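Local coordinates for leucine-rich repeat protein (Bacteroides thetaiotaomicron, PDB 4ECN) that is of unknown function but, as an extracellular leucine-rich repeat protein, probably binds other proteins, at residues D603-E608 and S627-K632. Sequence-based numbering, arbitrary orientation.
Sequences DYNQIE and SHNKLK
The rings of Tyr-604 and His-628 form an offset stack, centroids 3.9 Å apart and planes inclined by only 8°. Tyr-604 CZ lies over the centre of the imidazole, whereas His-628 CG sits toward the rim of the phenol; His-628 CB adds a CH-pi contact over the same phenol. Both residues place CG anti to their carbonyl carbon (chi1 near -68° in both), which sends the two rings out side by side. At the imidazole edge, in plane, ND1 donates to Ser-627 OG. That hydroxyl in turn donates a hydrogen bond to the anti lone pair of Asp-603 OD2, 2.6 Å from OG, and Ser-627 N reaches the same oxygen from above the carboxylate plane. Were His-628 replaced by an alanine, one face of Tyr-604 would probably lose its flat partner and Ser-627 OG its ring donor. The ring of His-582 stacks on Tyr-604 and that of Tyr-653 on His-628, continuing the column into the adjoining turns.

The two segments are equivalent turns of successive leucine-rich repeats, each following a short strand of the solenoid. Asn-629 belongs to the asparagine ladder of this fold: it is buried, and its OD1 accepts from Ile-607 N at 3.1 Å along a nearly straight N-H (166°), while ND2 bonds weakly to Phe-626 O and Leu-602 O. Asn-605 repeats the role one turn earlier, its OD1 accepting from Val-585 N and its ND2 donating to Leu-602 O and Cys-580 O.

Apolar side chains suit the interior, where Ile-607 CG2 meets Leu-631 CD2 at 3.9 Å. Outside, charged residues fit: Glu-608 OE1 makes a long salt bridge, 3.7 Å, to NZ of the extended Lys-632.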
# COMPACT_ATOMS: atom_id res chain seq x y z
N ASP A 603 5.87 -15.14 -15.34
CA ASP A 603 5.55 -16.28 -14.47
C ASP A 603 4.06 -16.54 -14.33
O ASP A 603 3.25 -15.63 -14.43
CB ASP A 603 6.14 -16.08 -13.09
CG ASP A 603 7.57 -15.58 -13.10
OD1 ASP A 603 7.77 -14.36 -13.24
OD2 ASP A 603 8.49 -16.42 -12.94
N TYR A 604 3.71 -17.81 -14.07
CA TYR A 604 2.34 -18.29 -13.85
C TYR A 604 1.41 -17.92 -15.00
O TYR A 604 0.55 -17.05 -14.85
CB TYR A 604 1.76 -17.79 -12.53
CG TYR A 604 2.45 -18.38 -11.31
CD1 TYR A 604 3.56 -17.76 -10.74
CD2 TYR A 604 1.99 -19.55 -10.73
CE1 TYR A 604 4.20 -18.30 -9.62
CE2 TYR A 604 2.62 -20.10 -9.61
CZ TYR A 604 3.72 -19.47 -9.06
OH TYR A 604 4.33 -20.00 -7.94
N ASN A 605 1.57 -18.61 -16.14
CA ASN A 605 0.72 -18.50 -17.33
C ASN A 605 0.67 -19.89 -18.02
O ASN A 605 0.86 -20.91 -17.34
CB ASN A 605 1.22 -17.40 -18.27
CG ASN A 605 0.93 -16.00 -17.81
OD1 ASN A 605 -0.20 -15.52 -17.87
ND2 ASN A 605 1.97 -15.26 -17.48
N GLN A 606 0.44 -19.94 -19.33
CA GLN A 606 0.39 -21.20 -20.09
C GLN A 606 1.13 -21.03 -21.42
O GLN A 606 0.65 -21.44 -22.48
CB GLN A 606 -1.08 -21.61 -20.30
CG GLN A 606 -1.69 -22.31 -19.08
CD GLN A 606 -3.07 -21.80 -18.77
OE1 GLN A 606 -3.99 -21.80 -19.62
NE2 GLN A 606 -3.24 -21.38 -17.51
N ILE A 607 2.32 -20.42 -21.37
CA ILE A 607 3.16 -20.15 -22.53
C ILE A 607 3.95 -21.42 -22.84
O ILE A 607 4.54 -22.00 -21.92
CB ILE A 607 4.05 -18.91 -22.24
CG1 ILE A 607 3.15 -17.67 -21.98
CG2 ILE A 607 5.05 -18.65 -23.37
CD1 ILE A 607 3.69 -16.62 -21.00
N GLU A 608 3.93 -21.87 -24.11
CA GLU A 608 4.60 -23.08 -24.60
C GLU A 608 5.93 -22.75 -25.26
O GLU A 608 6.87 -23.56 -25.20
CB GLU A 608 3.72 -23.84 -25.61
CG GLU A 608 2.34 -24.27 -25.11
CD GLU A 608 1.50 -25.00 -26.14
OE1 GLU A 608 1.96 -26.05 -26.65
OE2 GLU A 608 0.37 -24.53 -26.42
N SER A 627 8.94 -18.73 -15.03
CA SER A 627 8.54 -19.92 -14.30
C SER A 627 7.05 -20.15 -14.39
O SER A 627 6.30 -19.24 -14.70
CB SER A 627 8.93 -19.79 -12.83
OG SER A 627 8.05 -18.91 -12.16
N HIS A 628 6.63 -21.38 -14.05
CA HIS A 628 5.24 -21.81 -13.97
C HIS A 628 4.51 -21.54 -15.29
O HIS A 628 3.54 -20.78 -15.32
CB HIS A 628 4.52 -21.18 -12.79
CG HIS A 628 5.03 -21.69 -11.47
ND1 HIS A 628 6.10 -21.08 -10.82
CD2 HIS A 628 4.62 -22.75 -10.73
CE1 HIS A 628 6.29 -21.78 -9.70
NE2 HIS A 628 5.41 -22.78 -9.60
N ASN A 629 5.00 -22.18 -16.36
CA ASN A 629 4.40 -22.14 -17.69
C ASN A 629 4.41 -23.55 -18.27
O ASN A 629 4.43 -24.52 -17.51
CB ASN A 629 5.10 -21.13 -18.60
CG ASN A 629 4.69 -19.73 -18.34
OD1 ASN A 629 3.70 -19.27 -18.85
ND2 ASN A 629 5.47 -19.02 -17.57
N LYS A 630 4.34 -23.67 -19.60
CA LYS A 630 4.32 -24.96 -20.29
C LYS A 630 5.45 -24.97 -21.34
O LYS A 630 5.37 -25.68 -22.35
CB LYS A 630 2.93 -25.20 -20.92
CG LYS A 630 1.80 -25.44 -19.89
CD LYS A 630 0.41 -25.60 -20.55
CE LYS A 630 -0.72 -25.89 -19.57
NZ LYS A 630 -2.06 -25.97 -20.23
N LEU A 631 6.53 -24.15 -21.07
CA LEU A 631 7.67 -23.99 -21.98
C LEU A 631 8.33 -25.32 -22.29
O LEU A 631 8.73 -26.03 -21.37
CB LEU A 631 8.73 -23.02 -21.44
CG LEU A 631 8.37 -21.54 -21.36
CD1 LEU A 631 9.49 -20.76 -20.71
CD2 LEU A 631 8.06 -20.97 -22.73
N LYS A 632 8.43 -25.64 -23.60
CA LYS A 632 9.06 -26.85 -24.14
C LYS A 632 10.59 -26.69 -24.28
O LYS A 632 11.32 -27.68 -24.24
CB LYS A 632 8.45 -27.20 -25.51
CG LYS A 632 6.96 -27.49 -25.55
CD LYS A 632 6.52 -27.63 -26.99
CE LYS A 632 5.03 -27.55 -27.18
NZ LYS A 632 4.65 -27.76 -28.60